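Local atomic coordinates of GlcNAc Inducible Gene 2, GIG2 (PDB entry 6AKZ), a protein that binds an iron(III) ion in a cupin-type fold and is probably an oxygenase of the DUF1479 family, encoded by a gene inducible by N-acetylglucosamine. Residues C250-T255 and G373-S378; R254-W259 and F346-C351; N104-F109 and S133-E138. All blocks are in the same frame, centred on the assembly; numbering follows the deposited sequence.

Interaction 1 of 3, residues C250-T255 and G373-S378; sequences CSSFRT and GQTPLS
Gln374 meets Thr255 with both its backbone and its side chain, where two loops flank the cupin-type core sheet: residues 250-255 run into strand 256-261, and the loop 373-378 comes after strand 367-371. The touching parts of the two loops run 112° apart. At Gln374 the carbonyl O accepts a weak bond from Thr255 N (3.0 Å) and also lies 3.1 Å from Arg254 CA, a CA-H...O contact. Its side chain, with CG anti to the backbone N (chi1 -179°) and extended beyond, brings OE1 to the Thr255 hydroxyl; OG1 donates in the carbonyl plane, onto a lone pair. The same side chain packs on helix 143-153.

Thr375 comes next, its CA 4.5 Å from that of Arg254, the closest pair of CA atoms. Its two branches part: OG1 lies 3.7 Å from Arg254 CG, while CG2 faces Phe253 O. The arginine then bends at chi3 and carries its guanidinium away toward Asp194, an iron ligand; Cys250 SG sits over one face of that group, offset toward its rim.

Pro376 touches two side chains with CG, which is 4.1 Å from Phe253 CE2 and equally far from Thr255 CG2, the latter met tip to tip. Asn381 ND2 bonds both Phe253 O and Pro376 O, tying the two loops together from outside. Beyond the corner at Leu377, Ser378 OG approaches the edge of the Phe253 ring in its plane, 3.6 Å from CD2.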
loop_
_atom_site.group_PDB
_atom_site.type_symbol
_atom_site.label_atom_id
_atom_site.label_comp_id
_atom_site.label_asym_id
_atom_site.label_seq_id
_atom_site.Cartn_x
_atom_site.Cartn_y
_atom_site.Cartn_z
ATOM N N CYS A 250 5.701 -2.533 7.883
ATOM C CA CYS A 250 6.200 -3.034 6.582
ATOM C C CYS A 250 7.374 -2.165 6.147
ATOM O O CYS A 250 7.254 -0.967 6.052
ATOM C CB CYS A 250 5.106 -3.090 5.541
ATOM S SG CYS A 250 5.725 -3.102 3.821
ATOM N N SER A 251 8.512 -2.784 5.866
ATOM C CA SER A 251 9.762 -2.079 5.655
ATOM C C SER A 251 9.915 -1.487 4.260
ATOM O O SER A 251 10.848 -0.758 4.055
ATOM C CB SER A 251 10.963 -3.037 5.862
ATOM O OG SER A 251 11.113 -3.261 7.224
ATOM N N SER A 252 9.056 -1.795 3.319
ATOM C CA SER A 252 9.171 -1.242 1.961
ATOM C C SER A 252 8.173 -0.071 1.758
ATOM O O SER A 252 7.182 0.056 2.479
ATOM C CB SER A 252 8.874 -2.353 0.950
ATOM O OG SER A 252 7.474 -2.725 1.008
ATOM N N PHE A 253 8.508 0.792 0.809
ATOM C CA PHE A 253 7.668 1.873 0.295
ATOM C C PHE A 253 6.871 1.290 -0.836
ATOM O O PHE A 253 7.443 0.990 -1.908
ATOM C CB PHE A 253 8.535 3.038 -0.172
ATOM C CG PHE A 253 7.830 4.049 -0.974
ATOM C CD1 PHE A 253 6.579 4.571 -0.575
ATOM C CD2 PHE A 253 8.383 4.515 -2.126
ATOM C CE1 PHE A 253 5.934 5.522 -1.355
ATOM C CE2 PHE A 253 7.718 5.443 -2.927
ATOM C CZ PHE A 253 6.491 5.948 -2.547
ATOM N N ARG A 254 5.566 1.035 -0.608
ATOM C CA ARG A 254 4.740 0.443 -1.674
ATOM C C ARG A 254 3.760 1.580 -2.074
ATOM O O ARG A 254 3.162 2.203 -1.182
ATOM C CB ARG A 254 3.930 -0.757 -1.147
ATOM C CG ARG A 254 4.795 -1.916 -0.617
ATOM C CD ARG A 254 3.958 -3.017 -0.012
ATOM N NE ARG A 254 3.288 -2.558 1.205
ATOM C CZ ARG A 254 2.396 -3.269 1.894
ATOM N NH1 ARG A 254 2.141 -4.511 1.538
ATOM N NH2 ARG A 254 1.853 -2.758 3.011
ATOM N N THR A 255 3.657 1.852 -3.367
ATOM C CA THR A 255 2.711 2.784 -3.926
ATOM C C THR A 255 1.329 2.162 -3.911
ATOM O O THR A 255 0.325 2.896 -3.725
ATOM C CB THR A 255 3.075 3.160 -5.367
ATOM O OG1 THR A 255 3.440 1.993 -6.141
ATOM C CG2 THR A 255 4.276 4.050 -5.374
ATOM N N GLY A 373 2.587 -6.307 -3.985
ATOM C CA GLY A 373 2.395 -4.915 -4.042
ATOM C C GLY A 373 3.306 -4.320 -5.051
ATOM O O GLY A 373 4.257 -4.968 -5.546
ATOM N N GLN A 374 3.011 -3.058 -5.392
ATOM C CA GLN A 374 3.920 -2.303 -6.203
ATOM C C GLN A 374 4.974 -1.598 -5.384
ATOM O O GLN A 374 4.634 -0.791 -4.516
ATOM C CB GLN A 374 3.098 -1.269 -7.000
ATOM C CG GLN A 374 3.983 -0.426 -7.921
ATOM C CD GLN A 374 3.154 0.384 -8.883
ATOM O OE1 GLN A 374 2.572 1.341 -8.508
ATOM N NE2 GLN A 374 3.195 0.027 -10.190
ATOM N N THR A 375 6.239 -1.900 -5.662
ATOM C CA THR A 375 7.351 -1.409 -4.895
ATOM C C THR A 375 8.359 -0.864 -5.942
ATOM O O THR A 375 9.144 -1.593 -6.540
ATOM C CB THR A 375 7.979 -2.579 -4.131
ATOM O OG1 THR A 375 6.987 -3.195 -3.297
ATOM C CG2 THR A 375 9.147 -2.106 -3.303
ATOM N N PRO A 376 8.328 0.440 -6.206
ATOM C CA PRO A 376 9.254 0.971 -7.210
ATOM C C PRO A 376 10.693 1.021 -6.721
ATOM O O PRO A 376 10.948 1.168 -5.510
ATOM C CB PRO A 376 8.704 2.412 -7.449
ATOM C CG PRO A 376 8.108 2.775 -6.056
ATOM C CD PRO A 376 7.481 1.466 -5.570
ATOM N N LEU A 377 11.590 0.910 -7.690
ATOM C CA LEU A 377 12.975 1.157 -7.437
ATOM C C LEU A 377 13.115 2.607 -6.980
ATOM O O LEU A 377 12.822 3.537 -7.716
ATOM C CB LEU A 377 13.870 0.836 -8.642
ATOM C CG LEU A 377 15.368 1.243 -8.472
ATOM C CD1 LEU A 377 15.976 0.405 -7.363
ATOM C CD2 LEU A 377 16.033 0.903 -9.820
ATOM N N SER A 378 13.462 2.775 -5.757
ATOM C CA SER A 378 13.504 4.138 -5.142
ATOM C C SER A 378 14.374 4.165 -3.977
ATOM O O SER A 378 14.745 3.125 -3.395
ATOM C CB SER A 378 12.058 4.647 -4.778
ATOM O OG SER A 378 11.603 3.974 -3.624
#

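Interaction 2 of 3, residues R254-W259 and F346-C351; sequences RTLQGW and FVFWHC
Gln257 lies across the indole of Trp349, the pair at the centre of two antiparallel neighbours, strands 256-259 and 346-350. Gln257 N gives a 2.7 Å bond to Trp349 O, and Trp349 N returns one to Gln257 O; Trp259 and Val347 repeat the exchange further along. Packing is tight on the face carrying Gln257, Trp259, Val347 and Trp349. Gln257 CB sits over the six-membered ring of Trp349, 3.8 Å from its centroid, and the amide plane is turned 44° from the indole. The side chains of Trp259 and Trp349 cross at about a right angle, Trp259 CD1 3.6 Å from Trp349 CZ3, while Val347 CB stands over the six-membered ring of Trp259, only 6° off the normal. On the other face Gly258 has no side chain, and the ring of Phe346 covers the Trp259 backbone, with Trp259 O 3.3 Å above the ring centre. Leu256 CD1 meets Phe348 CD1 at a slant, and helix 143-153 packs against this side.

The contact is looser, though still buried, at the Cys351 end, past the last strand residue. Here Cys351 N bonds Thr255 O from 40° out of the carbonyl plane, and a water joins the Gln257 amide to the Cys351 carbonyl, accepting from Gln257 NE2 (3.0 Å) and donating to Cys351 O (2.7 Å). Gln257 NE2 also bonds Asp194, and Trp349 meets the ring of His355. Both partners bind the iron; the Gln257 and Trp349 face thus adjoins the metal site of a cupin-type fold.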
loop_
_atom_site.group_PDB
_atom_site.type_symbol
_atom_site.label_atom_id
_atom_site.label_comp_id
_atom_site.label_asym_id
_atom_site.label_seq_id
_atom_site.Cartn_x
_atom_site.Cartn_y
_atom_site.Cartn_z
ATOM N N ARG A 254 5.566 1.035 -0.608
ATOM C CA ARG A 254 4.740 0.443 -1.674
ATOM C C ARG A 254 3.760 1.580 -2.074
ATOM O O ARG A 254 3.162 2.203 -1.182
ATOM C CB ARG A 254 3.930 -0.757 -1.147
ATOM C CG ARG A 254 4.795 -1.916 -0.617
ATOM C CD ARG A 254 3.958 -3.017 -0.012
ATOM N NE ARG A 254 3.288 -2.558 1.205
ATOM C CZ ARG A 254 2.396 -3.269 1.894
ATOM N NH1 ARG A 254 2.141 -4.511 1.538
ATOM N NH2 ARG A 254 1.853 -2.758 3.011
ATOM N N THR A 255 3.657 1.852 -3.367
ATOM C CA THR A 255 2.711 2.784 -3.926
ATOM C C THR A 255 1.329 2.162 -3.911
ATOM O O THR A 255 0.325 2.896 -3.725
ATOM C CB THR A 255 3.075 3.160 -5.367
ATOM O OG1 THR A 255 3.440 1.993 -6.141
ATOM C CG2 THR A 255 4.276 4.050 -5.374
ATOM N N LEU A 256 1.276 0.862 -4.189
ATOM C CA LEU A 256 0.018 0.153 -4.221
ATOM C C LEU A 256 0.116 -1.106 -3.462
ATOM O O LEU A 256 1.146 -1.810 -3.584
ATOM C CB LEU A 256 -0.333 -0.216 -5.656
ATOM C CG LEU A 256 -0.538 0.922 -6.658
ATOM C CD1 LEU A 256 -0.768 0.285 -8.038
ATOM C CD2 LEU A 256 -1.718 1.794 -6.241
ATOM N N GLN A 257 -0.946 -1.491 -2.765
ATOM C CA GLN A 257 -1.042 -2.858 -2.230
ATOM C C GLN A 257 -1.843 -3.638 -3.257
ATOM O O GLN A 257 -2.589 -3.090 -4.064
ATOM C CB GLN A 257 -1.794 -2.920 -0.924
ATOM C CG GLN A 257 -1.084 -2.216 0.258
ATOM C CD GLN A 257 -1.736 -2.520 1.604
ATOM O OE1 GLN A 257 -1.964 -3.677 1.906
ATOM N NE2 GLN A 257 -1.932 -1.513 2.448
ATOM N N GLY A 258 -1.658 -4.926 -3.225
ATOM C CA GLY A 258 -2.310 -5.802 -4.187
ATOM C C GLY A 258 -2.322 -7.260 -3.891
ATOM O O GLY A 258 -1.497 -7.725 -3.078
ATOM N N TRP A 259 -3.121 -7.985 -4.656
ATOM C CA TRP A 259 -3.020 -9.435 -4.650
ATOM C C TRP A 259 -3.686 -10.078 -5.815
ATOM O O TRP A 259 -4.531 -9.425 -6.529
ATOM C CB TRP A 259 -3.648 -9.990 -3.369
ATOM C CG TRP A 259 -4.997 -9.510 -2.926
ATOM C CD1 TRP A 259 -5.225 -8.770 -1.787
ATOM C CD2 TRP A 259 -6.325 -9.809 -3.457
ATOM N NE1 TRP A 259 -6.584 -8.586 -1.596
ATOM C CE2 TRP A 259 -7.276 -9.219 -2.562
ATOM C CE3 TRP A 259 -6.797 -10.502 -4.568
ATOM C CZ2 TRP A 259 -8.631 -9.251 -2.787
ATOM C CZ3 TRP A 259 -8.162 -10.568 -4.793
ATOM C CH2 TRP A 259 -9.058 -9.950 -3.924
ATOM N N PHE A 346 -6.614 -9.664 -10.487
ATOM C CA PHE A 346 -5.663 -8.948 -9.642
ATOM C C PHE A 346 -6.380 -7.746 -9.086
ATOM O O PHE A 346 -7.022 -7.020 -9.860
ATOM C CB PHE A 346 -4.390 -8.596 -10.367
ATOM C CG PHE A 346 -3.227 -8.422 -9.477
ATOM C CD1 PHE A 346 -3.048 -7.229 -8.779
ATOM C CD2 PHE A 346 -2.351 -9.449 -9.227
ATOM C CE1 PHE A 346 -2.028 -7.095 -7.910
ATOM C CE2 PHE A 346 -1.304 -9.294 -8.355
ATOM C CZ PHE A 346 -1.150 -8.154 -7.687
ATOM N N VAL A 347 -6.211 -7.490 -7.772
ATOM C CA VAL A 347 -6.823 -6.370 -7.123
ATOM C C VAL A 347 -5.700 -5.453 -6.586
ATOM O O VAL A 347 -4.845 -5.913 -5.827
ATOM C CB VAL A 347 -7.817 -6.766 -6.031
ATOM C CG1 VAL A 347 -8.204 -5.601 -5.127
ATOM C CG2 VAL A 347 -9.036 -7.452 -6.651
ATOM N N PHE A 348 -5.795 -4.185 -6.917
ATOM C CA PHE A 348 -4.861 -3.116 -6.448
ATOM C C PHE A 348 -5.613 -2.097 -5.599
ATOM O O PHE A 348 -6.742 -1.706 -5.915
ATOM C CB PHE A 348 -4.296 -2.328 -7.618
ATOM C CG PHE A 348 -3.256 -3.015 -8.400
ATOM C CD1 PHE A 348 -2.007 -3.208 -7.850
ATOM C CD2 PHE A 348 -3.505 -3.439 -9.720
ATOM C CE1 PHE A 348 -0.968 -3.844 -8.542
ATOM C CE2 PHE A 348 -2.465 -4.096 -10.415
ATOM C CZ PHE A 348 -1.219 -4.287 -9.827
ATOM N N TRP A 349 -4.982 -1.598 -4.549
ATOM C CA TRP A 349 -5.453 -0.421 -3.934
ATOM C C TRP A 349 -4.270 0.492 -3.540
ATOM O O TRP A 349 -3.163 0.076 -3.142
ATOM C CB TRP A 349 -6.409 -0.634 -2.771
ATOM C CG TRP A 349 -5.861 -1.376 -1.577
ATOM C CD1 TRP A 349 -5.477 -0.823 -0.405
ATOM C CD2 TRP A 349 -5.632 -2.787 -1.457
ATOM N NE1 TRP A 349 -4.985 -1.827 0.499
ATOM C CE2 TRP A 349 -5.162 -3.038 -0.117
ATOM C CE3 TRP A 349 -5.840 -3.882 -2.313
ATOM C CZ2 TRP A 349 -4.894 -4.325 0.357
ATOM C CZ3 TRP A 349 -5.510 -5.184 -1.844
ATOM C CH2 TRP A 349 -5.053 -5.389 -0.548
ATOM N N HIS A 350 -4.542 1.776 -3.646
ATOM C CA HIS A 350 -3.584 2.850 -3.254
ATOM C C HIS A 350 -3.174 2.747 -1.792
ATOM O O HIS A 350 -3.944 2.357 -0.927
ATOM C CB HIS A 350 -4.139 4.235 -3.548
ATOM C CG HIS A 350 -3.127 5.329 -3.543
ATOM N ND1 HIS A 350 -2.767 6.009 -2.405
ATOM C CD2 HIS A 350 -2.517 5.969 -4.566
ATOM C CE1 HIS A 350 -1.926 6.978 -2.709
ATOM N NE2 HIS A 350 -1.751 6.969 -4.024
ATOM N N CYS A 351 -1.895 2.988 -1.522
ATOM C CA CYS A 351 -1.375 2.918 -0.176
ATOM C C CYS A 351 -2.123 3.774 0.837
ATOM O O CYS A 351 -2.064 3.510 2.031
ATOM C CB CYS A 351 0.153 3.221 -0.141
ATOM S SG CYS A 351 0.546 4.864 -0.794
HETATM O O HOH W 1 -0.720 1.224 2.652
#

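Interaction 3 of 3, residues N104-F109 and S133-E138; sequences NELVEF and SKPQTE
Leu106 and Pro135 slide past each other in opposite directions where helix 96-112 meets the first turn of helix 134-140. With CG anti to its carbonyl carbon (chi1 -67°), Leu106 leaves CB on its own helix and turns the rest of the chain toward the other helix. CG lies 3.8 Å from Pro135 CG and slightly farther from Pro135 CB. From there CD2 touches Pro135 CG and Ser133 OG, the latter at 3.3 Å, and stops 4.3 Å from Gln136 CG. Ile178 of strand 178-181 touches both Leu106 and Gln136.

The helix start that receives this methyl is a capping box. Ser133 is the N-cap: its OG accepts a weak bond from Gln136 N (3.4 Å) and donates to Gln136 OE1 (2.6 Å), which also takes the N-H of Ser133. Two donors from one residue thus hold the glutamine amide, whose NE2 bonds Val130 O.

Toward the outer side Glu105 CB rests 3.7 Å from Pro135 CG, and its chain runs on extended past the ring. Lys134 NZ pairs with Glu138 OE2 along its own helix, at 2.7 Å, approaching from above the carboxylate plane. Lys423 makes a second salt bridge to that oxygen, and Trp102 NE1 bonds Glu138 OE1.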
loop_
_atom_site.group_PDB
_atom_site.type_symbol
_atom_site.label_atom_id
_atom_site.label_comp_id
_atom_site.label_asym_id
_atom_site.label_seq_id
_atom_site.Cartn_x
_atom_site.Cartn_y
_atom_site.Cartn_z
ATOM N N ASN A 104 -2.709 -25.380 -5.760
ATOM C CA ASN A 104 -2.419 -26.725 -5.254
ATOM C C ASN A 104 -0.966 -26.938 -4.851
ATOM O O ASN A 104 -0.728 -27.506 -3.811
ATOM C CB ASN A 104 -2.842 -27.760 -6.269
ATOM C CG ASN A 104 -4.311 -27.829 -6.430
ATOM O OD1 ASN A 104 -5.090 -27.711 -5.476
ATOM N ND2 ASN A 104 -4.721 -28.070 -7.633
ATOM N N GLU A 105 -0.009 -26.372 -5.615
ATOM C CA GLU A 105 1.395 -26.377 -5.220
ATOM C C GLU A 105 1.666 -25.620 -3.941
ATOM O O GLU A 105 2.463 -26.105 -3.152
ATOM C CB GLU A 105 2.306 -25.800 -6.303
ATOM C CG GLU A 105 2.287 -26.640 -7.569
ATOM C CD GLU A 105 3.103 -26.052 -8.754
ATOM O OE1 GLU A 105 3.112 -24.809 -9.043
ATOM O OE2 GLU A 105 3.649 -26.888 -9.501
ATOM N N LEU A 106 1.005 -24.479 -3.728
ATOM C CA LEU A 106 1.159 -23.781 -2.417
ATOM C C LEU A 106 0.691 -24.608 -1.225
ATOM O O LEU A 106 1.273 -24.574 -0.132
ATOM C CB LEU A 106 0.456 -22.429 -2.388
ATOM C CG LEU A 106 1.074 -21.378 -3.328
ATOM C CD1 LEU A 106 0.100 -20.260 -3.709
ATOM C CD2 LEU A 106 2.294 -20.797 -2.677
ATOM N N VAL A 107 -0.456 -25.255 -1.406
ATOM C CA VAL A 107 -1.052 -26.022 -0.306
ATOM C C VAL A 107 -0.109 -27.190 -0.030
ATOM O O VAL A 107 0.185 -27.484 1.127
ATOM C CB VAL A 107 -2.427 -26.538 -0.690
ATOM C CG1 VAL A 107 -2.980 -27.601 0.250
ATOM C CG2 VAL A 107 -3.403 -25.385 -0.783
ATOM N N GLU A 108 0.317 -27.884 -1.087
ATOM C CA GLU A 108 1.335 -28.960 -0.895
ATOM C C GLU A 108 2.583 -28.505 -0.147
ATOM O O GLU A 108 3.140 -29.247 0.694
ATOM C CB GLU A 108 1.730 -29.549 -2.215
ATOM C CG GLU A 108 2.839 -30.606 -2.120
ATOM C CD GLU A 108 3.095 -31.271 -3.458
ATOM O OE1 GLU A 108 2.064 -31.587 -4.133
ATOM O OE2 GLU A 108 4.302 -31.474 -3.811
ATOM N N PHE A 109 3.111 -27.348 -0.549
ATOM C CA PHE A 109 4.260 -26.822 0.120
ATOM C C PHE A 109 3.917 -26.609 1.561
ATOM O O PHE A 109 4.674 -26.996 2.419
ATOM C CB PHE A 109 4.699 -25.448 -0.513
ATOM C CG PHE A 109 5.948 -24.877 0.112
ATOM C CD1 PHE A 109 5.905 -24.192 1.318
ATOM C CD2 PHE A 109 7.183 -25.038 -0.527
ATOM C CE1 PHE A 109 7.043 -23.662 1.862
ATOM C CE2 PHE A 109 8.335 -24.525 0.048
ATOM C CZ PHE A 109 8.254 -23.859 1.259
ATOM N N SER A 133 8.301 -19.488 -2.621
ATOM C CA SER A 133 7.935 -20.734 -3.298
ATOM C C SER A 133 7.898 -20.568 -4.795
ATOM O O SER A 133 7.739 -19.439 -5.321
ATOM C CB SER A 133 6.535 -21.197 -2.781
ATOM O OG SER A 133 5.491 -20.352 -3.233
ATOM N N LYS A 134 8.000 -21.683 -5.533
ATOM C CA LYS A 134 7.919 -21.618 -6.956
ATOM C C LYS A 134 6.634 -20.921 -7.489
ATOM O O LYS A 134 6.699 -20.129 -8.447
ATOM C CB LYS A 134 8.039 -23.025 -7.564
ATOM C CG LYS A 134 7.992 -23.043 -9.107
ATOM C CD LYS A 134 7.678 -24.459 -9.579
ATOM C CE LYS A 134 8.400 -24.826 -10.867
ATOM N NZ LYS A 134 7.492 -24.985 -12.048
ATOM N N PRO A 135 5.447 -21.262 -6.899
ATOM C CA PRO A 135 4.285 -20.571 -7.462
ATOM C C PRO A 135 4.342 -19.042 -7.269
ATOM O O PRO A 135 3.855 -18.301 -8.156
ATOM C CB PRO A 135 3.080 -21.188 -6.741
ATOM C CG PRO A 135 3.635 -22.347 -5.911
ATOM C CD PRO A 135 5.088 -22.346 -5.962
ATOM N N GLN A 136 4.848 -18.596 -6.130
ATOM C CA GLN A 136 5.089 -17.193 -5.892
ATOM C C GLN A 136 6.032 -16.518 -6.892
ATOM O O GLN A 136 5.704 -15.461 -7.506
ATOM C CB GLN A 136 5.493 -16.921 -4.467
ATOM C CG GLN A 136 4.349 -17.080 -3.492
ATOM C CD GLN A 136 4.876 -17.207 -2.107
ATOM O OE1 GLN A 136 5.637 -18.158 -1.777
ATOM N NE2 GLN A 136 4.441 -16.265 -1.235
ATOM N N THR A 137 7.151 -17.159 -7.150
ATOM C CA THR A 137 8.137 -16.646 -8.079
ATOM C C THR A 137 7.569 -16.661 -9.466
ATOM O O THR A 137 7.651 -15.642 -10.198
ATOM C CB THR A 137 9.476 -17.427 -7.958
ATOM O OG1 THR A 137 9.997 -17.189 -6.676
ATOM C CG2 THR A 137 10.490 -16.958 -8.957
ATOM N N GLU A 138 6.850 -17.733 -9.831
ATOM C CA GLU A 138 6.233 -17.741 -11.122
ATOM C C GLU A 138 5.120 -16.710 -11.309
ATOM O O GLU A 138 4.927 -16.189 -12.394
ATOM C CB GLU A 138 5.672 -19.129 -11.498
ATOM C CG GLU A 138 6.776 -20.190 -11.690
ATOM C CD GLU A 138 6.198 -21.528 -12.140
ATOM O OE1 GLU A 138 4.950 -21.725 -12.033
ATOM O OE2 GLU A 138 7.007 -22.371 -12.616
#

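Overall arrangement
From the N terminus, interaction 3 comes first and closes a short loop of 23 residues, packing helix 96-112 against helix 134-140 near strand 178-181, its centre about 24 Å from the chain centre. It is complete before the others begin. Interactions 1 and 2 share Arg254 and Thr255. Interaction 2 closes when the chain returns 86 residues later with strand 346-350; interaction 1 closes only after strand 367-371, so the 254-351 loop lies within the 250-378 span. Gln374 N probably bonds Leu256 O where the two meet. In the sheet, strand 256-261 has strand 346-350 on one side and strand 367-371 on the other, beside the iron.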